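PDB 3GT5: N-acetylglucosamine 2-epimerase from Xylella fastidiosa, which probably isomerises sugars, by C2 epimerisation or aldose-ketose interconversion, as relatives in the N-acylglucosamine 2-epimerase family do. Local coordinates for residues Y36-G41 with Y365-S370; N45-H50 with L100-V105. All blocks are in the same frame, centred on the assembly; numbering follows the deposited sequence.

How the contacts relate
The centres of contacts 1 and 2 lie about 20 and 22 Å from the centre of the chain, in the loops and short strands of an (alpha/alpha)-barrel, and both are partly buried. Contact 1 joins sequence-distant ends of the barrel, an early hairpin strand and the loop before the last helix, 377-387, and contact 2 is nested within the span it encloses. Contact 2 joins strands 48-50 and 99-101, far closer in sequence, at the border of a five-stranded antiparallel sheet. Its chemistry is mainly regular backbone pairing, whereas contact 1 has a single bulged bridge surrounded by charged side chains. The two touch where Y36 meets H48.

Contact 1. Residues Y36-G41 with Y365-S370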
# COMPACT_ATOMS: atom_id res chain seq x y z
N TYR A 36 -6.99 11.92 10.77
CA TYR A 36 -6.96 11.22 12.05
C TYR A 36 -8.39 10.97 12.56
O TYR A 36 -9.11 11.93 12.88
CB TYR A 36 -6.17 12.04 13.07
CG TYR A 36 -4.67 12.16 12.81
CD1 TYR A 36 -3.75 11.32 13.44
CD2 TYR A 36 -4.18 13.12 11.96
CE1 TYR A 36 -2.39 11.44 13.23
CE2 TYR A 36 -2.82 13.25 11.73
CZ TYR A 36 -1.93 12.41 12.38
OH TYR A 36 -0.60 12.57 12.16
N PHE A 37 -8.80 9.70 12.57
CA PHE A 37 -10.16 9.31 12.92
C PHE A 37 -10.20 8.30 14.05
O PHE A 37 -9.47 7.28 14.07
CB PHE A 37 -10.90 8.66 11.75
CG PHE A 37 -10.92 9.48 10.48
CD1 PHE A 37 -12.06 10.14 10.08
CD2 PHE A 37 -9.80 9.55 9.64
CE1 PHE A 37 -12.09 10.88 8.93
CE2 PHE A 37 -9.84 10.29 8.47
CZ PHE A 37 -10.97 10.96 8.12
N ARG A 38 -11.11 8.55 15.00
CA ARG A 38 -11.45 7.56 16.00
C ARG A 38 -12.38 6.46 15.46
O ARG A 38 -12.92 6.58 14.35
CB ARG A 38 -12.17 8.22 17.20
CG ARG A 38 -11.34 9.24 17.92
CD ARG A 38 -12.04 9.72 19.21
NE ARG A 38 -11.25 10.77 19.83
CZ ARG A 38 -11.40 12.08 19.64
NH1 ARG A 38 -12.33 12.57 18.83
NH2 ARG A 38 -10.58 12.92 20.27
N ASP A 39 -12.60 5.42 16.27
CA ASP A 39 -13.43 4.29 15.87
C ASP A 39 -14.80 4.75 15.40
O ASP A 39 -15.35 4.17 14.49
CB ASP A 39 -13.63 3.30 17.01
CG ASP A 39 -12.40 2.42 17.30
OD1 ASP A 39 -11.49 2.29 16.45
OD2 ASP A 39 -12.35 1.80 18.39
N ASP A 40 -15.35 5.77 16.06
CA ASP A 40 -16.71 6.22 15.75
C ASP A 40 -16.75 7.26 14.65
O ASP A 40 -17.81 7.80 14.35
CB ASP A 40 -17.42 6.73 17.00
CG ASP A 40 -16.72 7.95 17.63
OD1 ASP A 40 -15.83 8.59 17.02
OD2 ASP A 40 -17.09 8.28 18.78
N GLY A 41 -15.59 7.55 14.06
CA GLY A 41 -15.53 8.49 12.93
C GLY A 41 -15.20 9.91 13.29
O GLY A 41 -14.99 10.73 12.40
N TYR A 365 -5.87 -1.89 21.26
CA TYR A 365 -5.01 -1.00 22.04
C TYR A 365 -5.71 0.30 22.45
O TYR A 365 -5.50 0.80 23.56
CB TYR A 365 -3.74 -0.65 21.27
CG TYR A 365 -2.69 -1.74 21.26
CD1 TYR A 365 -1.91 -2.00 22.40
CD2 TYR A 365 -2.47 -2.51 20.13
CE1 TYR A 365 -0.94 -2.99 22.39
CE2 TYR A 365 -1.51 -3.52 20.12
CZ TYR A 365 -0.74 -3.74 21.24
OH TYR A 365 0.22 -4.71 21.21
N ASN A 366 -6.51 0.87 21.55
CA ASN A 366 -7.15 2.17 21.77
C ASN A 366 -8.20 2.39 20.69
O ASN A 366 -8.50 1.47 19.92
CB ASN A 366 -6.14 3.34 21.83
CG ASN A 366 -5.35 3.48 20.57
OD1 ASN A 366 -5.89 3.36 19.48
ND2 ASN A 366 -4.03 3.68 20.70
N ASP A 367 -8.75 3.60 20.64
CA ASP A 367 -9.85 3.92 19.70
C ASP A 367 -9.37 4.69 18.45
O ASP A 367 -10.19 5.27 17.72
CB ASP A 367 -10.91 4.77 20.42
CG ASP A 367 -10.40 6.20 20.75
OD1 ASP A 367 -9.17 6.46 20.69
OD2 ASP A 367 -11.25 7.08 21.05
N GLU A 368 -8.07 4.70 18.21
CA GLU A 368 -7.48 5.40 17.05
C GLU A 368 -7.51 4.52 15.81
O GLU A 368 -6.53 3.91 15.43
CB GLU A 368 -6.08 5.87 17.39
CG GLU A 368 -6.12 6.90 18.50
CD GLU A 368 -4.75 7.46 18.91
OE1 GLU A 368 -3.69 7.05 18.40
OE2 GLU A 368 -4.73 8.33 19.80
N LYS A 369 -8.69 4.43 15.19
CA LYS A 369 -8.94 3.57 14.06
C LYS A 369 -8.05 3.88 12.87
O LYS A 369 -7.48 2.98 12.28
CB LYS A 369 -10.39 3.68 13.60
CG LYS A 369 -10.74 2.87 12.36
CD LYS A 369 -12.23 2.82 12.15
CE LYS A 369 -12.94 1.74 12.92
NZ LYS A 369 -14.42 1.98 12.95
N SER A 370 -7.98 5.15 12.53
CA SER A 370 -7.25 5.56 11.33
C SER A 370 -6.45 6.81 11.64
O SER A 370 -6.88 7.92 11.38
CB SER A 370 -8.17 5.85 10.16
OG SER A 370 -8.88 4.72 9.78
O HOH W 1 -9.09 1.34 17.17
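The F37 ring meets S370 with its edge: the carbonyl O of S370 lies in the ring plane, 3.8 Å from CD2, and CB of S370 packs near the same ring atom. On another side of the backbone, the extended R38 chain and D367 run side by side in the same direction, their guanidinium and carboxylate planes 48° apart. D367 OD2 sits near the guanidinium plane at its edge and 3.3 Å from R38 CD, but the salt bridge to R38 NE is long at 3.9 Å; R38 NH1 hydrogen-bonds S42 OG. The D39 carboxylate is turned 76° from that of D367. Its OD1 packs on CB of K369 and takes a bond from a water that also donates to N366 O, while its OD2 pairs with K364. K369 CG stands anti to the backbone N (chi1 177°), and a bend at chi3 brings NZ onto an in-plane lone pair of D39 O at 2.8 Å. The buried ammonium also bonds D348 and G352 O. Two backbone bonds, F37 N to S370 O at 2.9 Å and S370 N to F37 O at 3.0 Å, make one antiparallel bridge, and D39 N reaches D367 O at 2.8 Å. Because K369 and S370 both face F37, the pairing is a classic beta bulge, here tying the first and last parts of the (alpha/alpha)-barrel together.

Contact 2. Residues N45-H50 with L100-V105; sequences NATHRH and LCDDRV
R49 and L100 form the hydrogen-bonded pair, and H48 and C101 the non-hydrogen-bonded pair, two successive bridges of a short antiparallel strand pair at the border of a five-stranded sheet. Backbone bonds carry it: R49 N gives to L100 O at 2.9 Å, L100 N returns to R49 O at 2.8 Å, and D102 N reaches T47 O at 3.2 Å where the type I' turn from C101 to R104 begins. Van der Waals contact is modest. CB of R49 lies 4.4 Å from CB of L100, whose side chain continues onto Y83, V87 and H88 of helix 71-88, and CG2 of T47 approaches SG of C101. The T47 hydroxyl packs on that same SG and on D102, whose side chain T47 crosses at about a right angle, OG1 lying 3.6 Å from CB of D102.

Side-chain hydrogen bonds close the loop before the strand. N45 OD1 accepts from H48 N at 2.9 Å, an Asx motif, and A46 O lies in the R49 guanidinium plane, bonded to NH2 at 2.9 Å; the same NH2 makes a salt bridge with D28. Both ring nitrogens of H48 have partners, ND1 in Y36 OH and NE2 in E106. With CG anti to the backbone N (chi1 -163°), one face of that ring receives L100 O, offset toward the rim and 3.6 Å from CD2.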
# COMPACT_ATOMS: atom_id res chain seq x y z
N ASN A 45 -7.54 14.91 15.27
CA ASN A 45 -6.50 15.88 14.96
C ASN A 45 -6.86 16.40 13.59
O ASN A 45 -6.75 15.65 12.62
CB ASN A 45 -5.11 15.24 14.94
CG ASN A 45 -4.00 16.24 14.69
OD1 ASN A 45 -4.14 17.19 13.90
ND2 ASN A 45 -2.88 16.04 15.36
N ALA A 46 -7.35 17.62 13.52
CA ALA A 46 -7.85 18.18 12.26
C ALA A 46 -6.79 18.97 11.51
O ALA A 46 -6.96 19.23 10.33
CB ALA A 46 -9.08 19.09 12.51
N THR A 47 -5.73 19.36 12.20
CA THR A 47 -4.74 20.26 11.64
C THR A 47 -3.50 19.56 11.01
O THR A 47 -2.88 20.11 10.09
CB THR A 47 -4.27 21.26 12.72
OG1 THR A 47 -3.40 22.23 12.13
CG2 THR A 47 -3.56 20.60 13.85
N HIS A 48 -3.11 18.42 11.53
CA HIS A 48 -1.91 17.75 11.03
C HIS A 48 -2.28 16.92 9.80
O HIS A 48 -3.27 16.17 9.85
CB HIS A 48 -1.28 16.83 12.07
CG HIS A 48 0.13 16.45 11.75
ND1 HIS A 48 0.48 15.24 11.19
CD2 HIS A 48 1.28 17.16 11.86
CE1 HIS A 48 1.79 15.23 10.97
NE2 HIS A 48 2.30 16.38 11.37
N ARG A 49 -1.51 17.07 8.71
CA ARG A 49 -1.75 16.33 7.47
C ARG A 49 -0.48 15.62 6.96
O ARG A 49 0.65 16.12 7.12
CB ARG A 49 -2.32 17.25 6.38
CG ARG A 49 -3.62 17.98 6.74
CD ARG A 49 -4.84 17.07 6.89
NE ARG A 49 -5.92 17.86 7.48
CZ ARG A 49 -6.77 18.65 6.82
NH1 ARG A 49 -6.73 18.78 5.51
NH2 ARG A 49 -7.65 19.37 7.52
N HIS A 50 -0.69 14.45 6.38
CA HIS A 50 0.36 13.60 5.92
C HIS A 50 0.19 13.29 4.45
O HIS A 50 -0.92 12.91 3.99
CB HIS A 50 0.36 12.28 6.71
CG HIS A 50 1.67 11.54 6.65
ND1 HIS A 50 2.18 11.00 5.48
CD2 HIS A 50 2.60 11.33 7.61
CE1 HIS A 50 3.34 10.41 5.75
NE2 HIS A 50 3.63 10.62 7.03
N LEU A 100 2.28 18.43 6.96
CA LEU A 100 1.85 19.82 7.04
C LEU A 100 1.16 19.99 8.36
O LEU A 100 0.59 19.06 8.92
CB LEU A 100 0.88 20.18 5.92
CG LEU A 100 1.28 19.96 4.46
CD1 LEU A 100 0.06 19.76 3.55
CD2 LEU A 100 2.11 21.12 3.98
N CYS A 101 1.23 21.21 8.88
CA CYS A 101 0.43 21.57 10.03
C CYS A 101 -0.18 22.94 9.74
O CYS A 101 0.54 23.92 9.51
CB CYS A 101 1.26 21.58 11.30
SG CYS A 101 0.17 22.00 12.68
N ASP A 102 -1.51 22.96 9.69
CA ASP A 102 -2.30 24.11 9.23
C ASP A 102 -1.83 24.70 7.89
O ASP A 102 -1.71 25.90 7.74
CB ASP A 102 -2.35 25.17 10.33
CG ASP A 102 -3.76 25.72 10.58
OD1 ASP A 102 -4.73 25.17 10.00
OD2 ASP A 102 -3.90 26.69 11.36
N ASP A 103 -1.63 23.82 6.91
CA ASP A 103 -1.17 24.18 5.55
C ASP A 103 0.24 24.78 5.51
O ASP A 103 0.70 25.15 4.43
CB ASP A 103 -2.19 25.08 4.82
CG ASP A 103 -3.40 24.31 4.29
OD1 ASP A 103 -3.60 23.14 4.67
OD2 ASP A 103 -4.17 24.86 3.48
N ARG A 104 0.93 24.84 6.66
CA ARG A 104 2.36 25.16 6.72
C ARG A 104 3.19 23.85 6.69
O ARG A 104 2.87 22.90 7.38
CB ARG A 104 2.69 25.92 8.01
N VAL A 105 4.27 23.84 5.93
CA VAL A 105 5.13 22.67 5.83
C VAL A 105 5.80 22.37 7.17
O VAL A 105 6.46 23.24 7.76
CB VAL A 105 6.18 22.86 4.74
CG1 VAL A 105 7.06 21.62 4.58
CG2 VAL A 105 5.52 23.25 3.43